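Local coordinates for MaoC family protein (Mycobacterium tuberculosis H37Rv, PDB 3KHP), which probably catalyses the dehydration of (3R)-hydroxyacyl thioesters to enoyl thioesters, at residues R43-Y48 with Q71-T76; I106-P111 with L152-L157; R240-E245 with T273-T278; G281-R286 with G304-V309. All blocks are in the same frame, centred on the assembly; numbering follows the deposited sequence.

Interaction 1 of 4, residues R43-Y48 with Q71-T76; sequences RDTLLY and QQVLPT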
# COMPACT_ATOMS: atom_id res chain seq x y z
N ARG A 43 3.95 -7.97 -6.11
CA ARG A 43 3.84 -7.01 -5.01
C ARG A 43 2.97 -5.81 -5.39
O ARG A 43 2.23 -5.31 -4.57
CB ARG A 43 5.22 -6.51 -4.67
CG ARG A 43 5.30 -5.66 -3.46
CD ARG A 43 6.62 -5.04 -3.47
NE ARG A 43 7.03 -4.52 -2.19
CZ ARG A 43 7.81 -3.45 -2.05
NH1 ARG A 43 8.23 -2.80 -3.13
NH2 ARG A 43 8.18 -3.03 -0.84
N ASP A 44 3.09 -5.36 -6.63
CA ASP A 44 2.36 -4.22 -7.10
C ASP A 44 0.87 -4.52 -7.17
O ASP A 44 0.06 -3.67 -6.84
CB ASP A 44 2.84 -3.81 -8.51
CG ASP A 44 4.25 -3.36 -8.51
OD1 ASP A 44 4.52 -2.41 -7.78
OD2 ASP A 44 5.13 -3.96 -9.19
N THR A 45 0.50 -5.71 -7.63
CA THR A 45 -0.92 -6.00 -7.88
C THR A 45 -1.58 -6.34 -6.55
O THR A 45 -2.72 -6.00 -6.31
CB THR A 45 -1.13 -7.11 -8.92
OG1 THR A 45 -0.15 -8.14 -8.74
CG2 THR A 45 -1.01 -6.56 -10.37
N LEU A 46 -0.81 -6.96 -5.65
CA LEU A 46 -1.24 -7.17 -4.29
C LEU A 46 -1.44 -5.82 -3.59
O LEU A 46 -2.50 -5.57 -3.00
CB LEU A 46 -0.20 -8.01 -3.52
CG LEU A 46 -0.06 -9.48 -3.96
CD1 LEU A 46 1.20 -10.08 -3.41
CD2 LEU A 46 -1.31 -10.32 -3.62
N LEU A 47 -0.44 -4.94 -3.68
CA LEU A 47 -0.52 -3.63 -3.04
C LEU A 47 -1.70 -2.81 -3.53
O LEU A 47 -2.32 -2.07 -2.75
CB LEU A 47 0.78 -2.85 -3.27
CG LEU A 47 0.87 -1.50 -2.56
CD1 LEU A 47 0.49 -1.60 -1.10
CD2 LEU A 47 2.29 -0.90 -2.70
N TYR A 48 -2.00 -2.95 -4.83
CA TYR A 48 -3.12 -2.22 -5.45
C TYR A 48 -4.41 -2.76 -4.86
O TYR A 48 -5.27 -1.99 -4.46
CB TYR A 48 -3.12 -2.40 -6.99
CG TYR A 48 -4.37 -1.85 -7.65
CD1 TYR A 48 -4.47 -0.51 -7.98
CD2 TYR A 48 -5.43 -2.66 -7.94
CE1 TYR A 48 -5.63 0.02 -8.51
CE2 TYR A 48 -6.60 -2.13 -8.51
CZ TYR A 48 -6.67 -0.80 -8.82
OH TYR A 48 -7.78 -0.27 -9.39
N GLN A 71 -3.49 -16.19 -7.52
CA GLN A 71 -3.74 -14.76 -7.50
C GLN A 71 -4.52 -14.34 -8.74
O GLN A 71 -4.20 -14.76 -9.85
CB GLN A 71 -2.43 -13.96 -7.44
CG GLN A 71 -2.67 -12.50 -7.08
CD GLN A 71 -1.44 -11.71 -7.17
OE1 GLN A 71 -0.34 -12.26 -7.09
NE2 GLN A 71 -1.58 -10.40 -7.33
N GLN A 72 -5.57 -13.57 -8.52
CA GLN A 72 -6.24 -12.79 -9.55
C GLN A 72 -5.91 -11.27 -9.39
O GLN A 72 -5.64 -10.80 -8.28
CB GLN A 72 -7.75 -12.96 -9.42
CG GLN A 72 -8.23 -14.37 -9.62
CD GLN A 72 -9.73 -14.46 -9.65
OE1 GLN A 72 -10.38 -13.85 -10.49
NE2 GLN A 72 -10.31 -15.24 -8.72
N VAL A 73 -5.97 -10.53 -10.50
CA VAL A 73 -5.66 -9.10 -10.54
C VAL A 73 -6.94 -8.34 -10.81
O VAL A 73 -7.70 -8.69 -11.70
CB VAL A 73 -4.63 -8.80 -11.63
CG1 VAL A 73 -4.36 -7.29 -11.71
CG2 VAL A 73 -3.36 -9.54 -11.31
N LEU A 74 -7.23 -7.32 -10.03
CA LEU A 74 -8.46 -6.59 -10.32
C LEU A 74 -8.38 -5.90 -11.69
O LEU A 74 -7.30 -5.44 -12.12
CB LEU A 74 -8.77 -5.59 -9.23
CG LEU A 74 -9.07 -6.22 -7.88
CD1 LEU A 74 -8.94 -5.20 -6.78
CD2 LEU A 74 -10.40 -6.88 -7.90
N PRO A 75 -9.49 -5.89 -12.43
CA PRO A 75 -9.38 -5.36 -13.80
C PRO A 75 -9.19 -3.85 -13.79
O PRO A 75 -8.58 -3.31 -14.71
CB PRO A 75 -10.70 -5.78 -14.47
CG PRO A 75 -11.64 -6.05 -13.36
CD PRO A 75 -10.77 -6.58 -12.21
N THR A 76 -9.64 -3.19 -12.73
CA THR A 76 -9.37 -1.76 -12.61
C THR A 76 -7.90 -1.46 -12.45
O THR A 76 -7.50 -0.28 -12.54
CB THR A 76 -10.08 -1.11 -11.44
OG1 THR A 76 -9.62 -1.67 -10.22
CG2 THR A 76 -11.58 -1.23 -11.59
O HOH W 1 -5.18 -6.74 -8.04
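Every side-chain atom of Thr45 meets the segment 71-76, a loop that passes into a 3-10 turn at Pro75. Its CB lies 3.7 Å from Gln71 NE2. A chi1 of 39° sets OG1 between the backbone N and the carbonyl carbon, and there it accepts a weak, bent bond from Gln71 NE2 (3.0 Å, 134°); the main partner of this hydroxyl is Ala114 O. The methyl, CG2, turns the other way and rests on both methyls of Val73, the nearer being CG1 at 3.7 Å. Threonine thus serves a polar and an apolar neighbour from one short side chain. The flat amide of Gln71 also lies against Leu46 CD2, which is 3.7 Å from NE2. One turn farther along the helix, Tyr48 reaches out with its ring edge passing Leu74 CB, and OH hydrogen-bonds Thr76 OG1 in the ring plane; the modelled 2.5 Å is very short and its exact value doubtful. A water bridges Thr45 O and Leu74 N, satisfying a loop amide. Arg43 points away from the loop and pairs with Asp44 of the second subunit. Helix 42-51 is thus fastened along one side to a loop and 3-10 turn of the MFE-2 hydratase 2 N-terminal domain.

Interaction 2 of 4, residues I106-P111 with L152-L157; sequences IRLHAP and LVAETL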
# COMPACT_ATOMS: atom_id res chain seq x y z
N ILE A 106 -12.41 1.41 -18.63
CA ILE A 106 -11.38 0.46 -18.93
C ILE A 106 -12.02 -0.65 -19.75
O ILE A 106 -13.19 -0.89 -19.63
CB ILE A 106 -10.71 -0.10 -17.66
CG1 ILE A 106 -11.69 -0.97 -16.88
CG2 ILE A 106 -10.12 1.00 -16.77
CD1 ILE A 106 -11.08 -1.62 -15.72
N ARG A 107 -11.26 -1.32 -20.58
CA ARG A 107 -11.76 -2.50 -21.27
C ARG A 107 -10.65 -3.53 -21.28
O ARG A 107 -9.52 -3.19 -21.64
CB ARG A 107 -12.23 -2.14 -22.69
CG ARG A 107 -12.71 -3.30 -23.53
CD ARG A 107 -13.46 -2.85 -24.82
NE ARG A 107 -14.62 -2.03 -24.49
CZ ARG A 107 -15.85 -2.49 -24.31
NH1 ARG A 107 -16.13 -3.79 -24.43
NH2 ARG A 107 -16.83 -1.65 -23.99
N LEU A 108 -10.95 -4.76 -20.89
CA LEU A 108 -9.92 -5.82 -20.85
C LEU A 108 -10.22 -6.87 -21.92
O LEU A 108 -11.36 -7.17 -22.21
CB LEU A 108 -9.85 -6.46 -19.46
CG LEU A 108 -9.09 -5.73 -18.33
CD1 LEU A 108 -7.59 -5.52 -18.61
CD2 LEU A 108 -9.78 -4.42 -18.04
N HIS A 109 -9.16 -7.40 -22.51
CA HIS A 109 -9.24 -8.41 -23.56
C HIS A 109 -8.60 -9.70 -23.14
O HIS A 109 -8.73 -10.72 -23.83
CB HIS A 109 -8.56 -7.88 -24.80
CG HIS A 109 -9.22 -6.66 -25.31
ND1 HIS A 109 -10.40 -6.70 -26.02
CD2 HIS A 109 -8.96 -5.35 -25.10
CE1 HIS A 109 -10.80 -5.47 -26.28
NE2 HIS A 109 -9.94 -4.63 -25.75
N ALA A 110 -7.89 -9.65 -22.02
CA ALA A 110 -7.34 -10.81 -21.36
C ALA A 110 -7.22 -10.51 -19.86
O ALA A 110 -7.30 -9.36 -19.44
CB ALA A 110 -5.97 -11.18 -21.96
N PRO A 111 -7.03 -11.53 -19.05
CA PRO A 111 -6.74 -11.24 -17.64
C PRO A 111 -5.40 -10.53 -17.51
O PRO A 111 -4.51 -10.76 -18.30
CB PRO A 111 -6.65 -12.63 -16.99
CG PRO A 111 -7.26 -13.62 -18.02
CD PRO A 111 -7.07 -12.98 -19.36
N LEU A 152 -3.52 -7.28 -27.96
CA LEU A 152 -4.10 -6.19 -27.18
C LEU A 152 -4.63 -6.74 -25.85
O LEU A 152 -5.47 -7.63 -25.83
CB LEU A 152 -5.20 -5.48 -27.99
CG LEU A 152 -5.98 -4.39 -27.26
CD1 LEU A 152 -5.14 -3.14 -26.99
CD2 LEU A 152 -7.19 -4.05 -28.02
N VAL A 153 -4.12 -6.22 -24.74
CA VAL A 153 -4.51 -6.69 -23.42
C VAL A 153 -5.55 -5.80 -22.77
O VAL A 153 -6.59 -6.28 -22.36
CB VAL A 153 -3.28 -6.82 -22.52
CG1 VAL A 153 -3.70 -7.02 -21.09
CG2 VAL A 153 -2.40 -7.96 -23.03
N ALA A 154 -5.27 -4.50 -22.70
CA ALA A 154 -6.16 -3.50 -22.05
C ALA A 154 -6.32 -2.17 -22.84
O ALA A 154 -5.44 -1.74 -23.58
CB ALA A 154 -5.64 -3.20 -20.65
N GLU A 155 -7.47 -1.54 -22.65
CA GLU A 155 -7.72 -0.21 -23.16
C GLU A 155 -8.22 0.67 -22.02
O GLU A 155 -8.94 0.21 -21.13
CB GLU A 155 -8.78 -0.21 -24.28
CG GLU A 155 -8.48 -1.05 -25.50
CD GLU A 155 -9.63 -1.03 -26.53
OE1 GLU A 155 -10.50 -1.95 -26.47
OE2 GLU A 155 -9.65 -0.09 -27.39
N THR A 156 -7.89 1.96 -22.07
CA THR A 156 -8.41 2.87 -21.08
C THR A 156 -8.93 4.13 -21.73
O THR A 156 -8.44 4.56 -22.78
CB THR A 156 -7.35 3.19 -20.01
OG1 THR A 156 -6.16 3.68 -20.64
CG2 THR A 156 -6.98 1.94 -19.24
N LEU A 157 -9.91 4.74 -21.10
CA LEU A 157 -10.42 5.99 -21.57
C LEU A 157 -10.59 6.95 -20.39
O LEU A 157 -11.37 6.70 -19.49
CB LEU A 157 -11.73 5.77 -22.32
CG LEU A 157 -12.22 6.95 -23.16
CD1 LEU A 157 -11.35 7.05 -24.43
CD2 LEU A 157 -13.76 6.86 -23.49
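Leu152 lays its CD2 methyl over one face of the His109 ring, 3.6 Å from NE2, so one face of the imidazole is covered by a branched apolar side chain while its edge stays available for polar contacts. That edge is used at once: NE2 donates to Glu155 OE1 (2.8 Å, 157°), with the oxygen lying in the ring plane. From the carboxylate's side the approach is less regular, since OE1 is met on its anti side and 29° out of plane. With chi1 at -59°, Glu155 CG lies beside its own backbone N, and the extended chain beyond carries OE1 to the histidine. Arg107 runs alongside Glu155, pointing the same way, and presses CD to 3.5 Å from OE1. Its guanidinium group goes past the carboxylate to a salt bridge with Glu307, so its long aliphatic chain packs here while its charge is spent elsewhere.

Beneath these groups the backbones form an antiparallel ladder. Arg107 and Glu155 make a hydrogen-bonded pair, each N donating to the other's O over 2.8 Å, and His109 N continues the series to Val153 O just past the end of strand 103-108. The sheet's other face is buried and largely apolar: Leu108 CD1 touches Ala154 CB at 3.7 Å, and Ile106 and Thr156 lean on helix 78-81, the hydroxyl Thr156 OG1 being satisfied by Cys82 O. Val153 and Ala154 both face Gly144 of the next strand, a classic beta bulge at the start of strand 152-162, in the antiparallel sheet of a MaoC-type hotdog fold.

Interaction 3 of 4, residues R240-E245 with T273-T278; sequences RALVAE and TVIWRT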
# COMPACT_ATOMS: atom_id res chain seq x y z
N ARG A 240 -14.46 -3.79 -7.25
CA ARG A 240 -14.48 -4.98 -6.42
C ARG A 240 -15.91 -5.42 -6.22
O ARG A 240 -16.21 -6.62 -6.30
CB ARG A 240 -13.86 -4.72 -5.05
CG ARG A 240 -12.36 -4.78 -5.01
CD ARG A 240 -11.85 -5.22 -3.63
NE ARG A 240 -12.04 -4.15 -2.69
CZ ARG A 240 -12.74 -4.18 -1.57
NH1 ARG A 240 -13.36 -5.28 -1.14
NH2 ARG A 240 -12.82 -3.06 -0.86
N ALA A 241 -16.79 -4.47 -5.93
CA ALA A 241 -18.21 -4.79 -5.78
C ALA A 241 -18.75 -5.43 -7.07
O ALA A 241 -19.57 -6.35 -7.01
CB ALA A 241 -18.99 -3.59 -5.40
N LEU A 242 -18.28 -5.00 -8.23
CA LEU A 242 -18.84 -5.52 -9.48
C LEU A 242 -18.29 -6.91 -9.77
O LEU A 242 -19.01 -7.77 -10.22
CB LEU A 242 -18.59 -4.55 -10.64
CG LEU A 242 -19.21 -3.17 -10.41
CD1 LEU A 242 -18.60 -2.15 -11.38
CD2 LEU A 242 -20.77 -3.17 -10.52
N VAL A 243 -17.00 -7.11 -9.50
CA VAL A 243 -16.40 -8.40 -9.60
C VAL A 243 -17.12 -9.45 -8.75
O VAL A 243 -17.35 -10.56 -9.22
CB VAL A 243 -14.96 -8.33 -9.18
CG1 VAL A 243 -14.38 -9.76 -8.90
CG2 VAL A 243 -14.18 -7.62 -10.25
N ALA A 244 -17.50 -9.08 -7.53
CA ALA A 244 -18.22 -9.98 -6.65
C ALA A 244 -19.64 -10.28 -7.17
O ALA A 244 -20.03 -11.45 -7.32
CB ALA A 244 -18.28 -9.43 -5.20
N GLU A 245 -20.41 -9.24 -7.40
CA GLU A 245 -21.83 -9.40 -7.68
C GLU A 245 -22.15 -9.97 -9.07
O GLU A 245 -23.03 -10.79 -9.19
CB GLU A 245 -22.56 -8.07 -7.55
CG GLU A 245 -24.01 -8.13 -8.08
CD GLU A 245 -24.87 -9.12 -7.30
OE1 GLU A 245 -24.53 -9.44 -6.15
OE2 GLU A 245 -25.90 -9.57 -7.81
N THR A 273 -22.43 0.46 -3.81
CA THR A 273 -22.57 0.32 -5.23
C THR A 273 -23.89 -0.37 -5.57
O THR A 273 -24.10 -1.54 -5.25
CB THR A 273 -21.41 -0.40 -5.78
OG1 THR A 273 -20.25 0.34 -5.45
CG2 THR A 273 -21.50 -0.48 -7.27
N VAL A 274 -24.78 0.38 -6.21
CA VAL A 274 -26.10 -0.08 -6.60
C VAL A 274 -26.10 -0.46 -8.05
O VAL A 274 -25.68 0.30 -8.91
CB VAL A 274 -27.21 0.98 -6.32
CG1 VAL A 274 -27.56 0.96 -4.87
CG2 VAL A 274 -26.80 2.39 -6.76
N ILE A 275 -26.58 -1.67 -8.32
CA ILE A 275 -26.38 -2.28 -9.60
C ILE A 275 -27.75 -2.70 -10.17
O ILE A 275 -28.65 -3.06 -9.42
CB ILE A 275 -25.48 -3.51 -9.46
CG1 ILE A 275 -24.14 -3.12 -8.78
CG2 ILE A 275 -25.24 -4.16 -10.82
CD1 ILE A 275 -23.25 -4.32 -8.43
N TRP A 276 -27.87 -2.65 -11.50
CA TRP A 276 -29.06 -3.08 -12.20
C TRP A 276 -28.61 -3.92 -13.35
O TRP A 276 -27.88 -3.41 -14.23
CB TRP A 276 -29.83 -1.89 -12.80
CG TRP A 276 -30.53 -1.01 -11.85
CD1 TRP A 276 -31.85 -1.04 -11.53
CD2 TRP A 276 -29.96 0.07 -11.10
NE1 TRP A 276 -32.14 -0.06 -10.61
CE2 TRP A 276 -31.00 0.63 -10.33
CE3 TRP A 276 -28.69 0.61 -10.99
CZ2 TRP A 276 -30.79 1.70 -9.48
CZ3 TRP A 276 -28.49 1.68 -10.15
CH2 TRP A 276 -29.53 2.21 -9.41
N ARG A 277 -29.01 -5.19 -13.37
CA ARG A 277 -28.78 -6.05 -14.53
C ARG A 277 -29.75 -5.64 -15.63
O ARG A 277 -30.95 -5.58 -15.43
CB ARG A 277 -28.98 -7.53 -14.18
CG ARG A 277 -27.86 -8.09 -13.32
CD ARG A 277 -28.14 -9.51 -12.89
NE ARG A 277 -26.99 -10.11 -12.21
CZ ARG A 277 -26.78 -10.05 -10.90
NH1 ARG A 277 -27.65 -9.43 -10.11
NH2 ARG A 277 -25.71 -10.63 -10.39
N THR A 278 -29.22 -5.34 -16.80
CA THR A 278 -30.08 -4.82 -17.85
C THR A 278 -30.28 -5.80 -18.99
O THR A 278 -31.33 -5.88 -19.54
CB THR A 278 -29.54 -3.46 -18.41
OG1 THR A 278 -28.25 -3.65 -18.97
CG2 THR A 278 -29.48 -2.42 -17.31
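Ile275 pushes CD1 between Leu242 and Glu245, where the long helix 231-245 lies on the antiparallel sheet of the MaoC-like hotdog fold. The helix segment and strand 273-278 run at 43° to each other, their axes 9.5 Å apart. Leu242 meets the isoleucine at a slant, CD2 to CD1 only 3.4 Å, a tight packing that also brings in Phe285 and Val306 from strands 282-289 and 298-308, the next two in the sheet. Glu245 slides past Ile275 in the opposite direction, lending its CG as apolar surface, 3.9 Å from CD1. The backbones come nearest at Ala241 and Thr273, whose CA atoms are 6.7 Å apart, so a small alanine suits the place; its CB abuts Thr273 CB, and the threonine hydroxyl turns to Thr287 OG1 within the sheet. With CG anti to the backbone N (chi1 170°) and a bend at chi2, Glu245 carries its carboxylate toward Arg277. The arginine arrives with an extended chain, crossing the glutamate at about a right angle. In the conformer described, one of two modelled, they form a salt bridge with two hydrogen bonds to one oxygen, Glu245 OE2: Arg277 NH1 (2.9 Å) meets its anti lone pair, while NH2 (2.8 Å) comes from above the carboxylate plane.

Interaction 4 of 4, residues G281-R286 with G304-V309; sequences GRAVFR and GAVEYV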
# COMPACT_ATOMS: atom_id res chain seq x y z
N GLY A 281 -25.12 -9.99 -19.85
CA GLY A 281 -23.75 -9.51 -19.96
C GLY A 281 -23.56 -8.01 -19.80
O GLY A 281 -22.49 -7.51 -20.06
N ARG A 282 -24.60 -7.30 -19.36
CA ARG A 282 -24.55 -5.85 -19.25
C ARG A 282 -25.23 -5.40 -18.00
O ARG A 282 -26.26 -5.96 -17.61
CB ARG A 282 -25.29 -5.16 -20.40
CG ARG A 282 -24.81 -5.48 -21.79
CD ARG A 282 -23.87 -4.43 -22.30
NE ARG A 282 -23.50 -4.64 -23.72
CZ ARG A 282 -22.70 -5.61 -24.16
NH1 ARG A 282 -22.16 -6.50 -23.32
NH2 ARG A 282 -22.42 -5.69 -25.45
N ALA A 283 -24.71 -4.35 -17.41
CA ALA A 283 -25.38 -3.77 -16.27
C ALA A 283 -25.04 -2.30 -16.18
O ALA A 283 -24.11 -1.85 -16.84
CB ALA A 283 -24.95 -4.49 -14.99
N VAL A 284 -25.78 -1.58 -15.34
CA VAL A 284 -25.49 -0.21 -15.04
C VAL A 284 -25.40 -0.06 -13.54
O VAL A 284 -25.92 -0.90 -12.81
CB VAL A 284 -26.55 0.77 -15.64
CG1 VAL A 284 -26.49 0.73 -17.16
CG2 VAL A 284 -27.97 0.47 -15.13
N PHE A 285 -24.74 1.00 -13.08
CA PHE A 285 -24.57 1.20 -11.65
C PHE A 285 -24.30 2.62 -11.21
O PHE A 285 -23.94 3.48 -11.99
CB PHE A 285 -23.45 0.29 -11.10
CG PHE A 285 -22.06 0.75 -11.47
CD1 PHE A 285 -21.33 1.55 -10.59
CD2 PHE A 285 -21.50 0.43 -12.69
CE1 PHE A 285 -20.04 1.98 -10.91
CE2 PHE A 285 -20.23 0.86 -13.03
CZ PHE A 285 -19.49 1.64 -12.14
N ARG A 286 -24.47 2.85 -9.92
CA ARG A 286 -23.94 4.01 -9.25
C ARG A 286 -23.25 3.58 -7.99
O ARG A 286 -23.57 2.54 -7.43
CB ARG A 286 -25.03 4.98 -8.85
CG ARG A 286 -25.75 5.59 -9.99
CD ARG A 286 -26.63 6.79 -9.53
NE ARG A 286 -28.01 6.39 -9.41
CZ ARG A 286 -28.94 6.54 -10.35
NH1 ARG A 286 -28.68 7.09 -11.53
NH2 ARG A 286 -30.17 6.11 -10.10
N GLY A 304 -22.63 4.57 -14.33
CA GLY A 304 -21.83 3.35 -14.39
C GLY A 304 -22.37 2.37 -15.40
O GLY A 304 -23.57 2.18 -15.48
N ALA A 305 -21.48 1.75 -16.16
CA ALA A 305 -21.83 0.79 -17.20
C ALA A 305 -20.83 -0.34 -17.13
O ALA A 305 -19.63 -0.09 -16.99
CB ALA A 305 -21.78 1.48 -18.59
N VAL A 306 -21.31 -1.57 -17.22
CA VAL A 306 -20.46 -2.72 -17.03
C VAL A 306 -20.79 -3.73 -18.08
O VAL A 306 -21.94 -3.99 -18.36
CB VAL A 306 -20.71 -3.45 -15.66
CG1 VAL A 306 -19.52 -4.30 -15.31
CG2 VAL A 306 -21.01 -2.53 -14.57
N GLU A 307 -19.76 -4.33 -18.64
CA GLU A 307 -19.92 -5.50 -19.48
C GLU A 307 -19.22 -6.65 -18.77
O GLU A 307 -18.14 -6.47 -18.20
CB GLU A 307 -19.33 -5.28 -20.87
CG GLU A 307 -20.06 -4.19 -21.65
CD GLU A 307 -19.35 -3.77 -22.92
OE1 GLU A 307 -18.69 -4.60 -23.57
OE2 GLU A 307 -19.44 -2.58 -23.25
N TYR A 308 -19.87 -7.80 -18.78
CA TYR A 308 -19.35 -8.97 -18.06
C TYR A 308 -19.80 -10.29 -18.72
O TYR A 308 -20.80 -10.33 -19.45
CB TYR A 308 -19.76 -8.90 -16.59
CG TYR A 308 -21.22 -9.10 -16.35
CD1 TYR A 308 -21.71 -10.34 -15.93
CD2 TYR A 308 -22.13 -8.07 -16.54
CE1 TYR A 308 -23.04 -10.55 -15.70
CE2 TYR A 308 -23.49 -8.28 -16.31
CZ TYR A 308 -23.93 -9.53 -15.89
OH TYR A 308 -25.27 -9.79 -15.63
N VAL A 309 -19.02 -11.34 -18.47
CA VAL A 309 -19.30 -12.67 -18.96
C VAL A 309 -20.08 -13.41 -17.90
O VAL A 309 -19.61 -13.50 -16.75
CB VAL A 309 -18.02 -13.45 -19.20
CG1 VAL A 309 -18.35 -14.91 -19.45
CG2 VAL A 309 -17.24 -12.85 -20.36
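This is the paired part of a beta hairpin, strand 282-289 against strand 298-308, antiparallel neighbours within the large sheet. Ala283 with Val306 and Phe285 with Gly304 are the hydrogen-bonded pairs; Ala283 O, for instance, takes Val306 N at 2.8 Å. Tyr308 N extends the ladder to Gly281 O, although it comes from 44° above that carbonyl's plane.

Gly304 lets an aromatic ring lie directly on main chain, where a CB would clash with Phe285 CD2. A chi1 of 75° swings the Phe285 ring back over the neighbouring strand, so that Gly304 CA sits over one face, 3.5 Å from the centroid, in a CH-pi contact. The same ring brings CD2 to 3.5 Å from Val306 CG2. At the other end Tyr308 takes Gly281 CA over its face, 4.0 Å from the centroid. Glycine suits position 281 because phi is positive and a CB would be tight against Tyr308 O.

In the hotdog fold the face with Phe285 and Val306 is turned to the long helix 231-245, where Ala238 touches Phe285, so apolar residues suit it. On the other face Arg282 and Glu307 form a polar end, whereas Val284 is buried among apolar neighbours such as Pro179 and Phe181. Glu307 CG lies over one face of the Arg282 guanidinium group, 3.5 Å from NH1. The charges form only a long ion pair: no N-H of Arg282 points at the carboxylate, whose OE1 has a firmer partner in Arg107.

Overall arrangement
Along the chain the four contacts follow in series, none nesting within or crossing another. Interaction 1 closes a loop between helix 42-51 and the segment 71-76; interaction 2 then closes one of 40 residues, largely strand. They touch where Pro75 packs on Ile106 and Leu108. Interaction 3, within the MaoC-like domain, closes a loop of 27 residues and brings helix 231-245 onto strand 271-279; interaction 4 closes the hairpin that follows. Those two have centres about 7 Å apart and share the backbone pairing of strands 271-279 and 282-289. Leu74 on Arg240 joins interactions 1 and 3, while the Arg107-Glu307 salt bridge reaches across intervening strand 254-261, linking interactions 2 and 4.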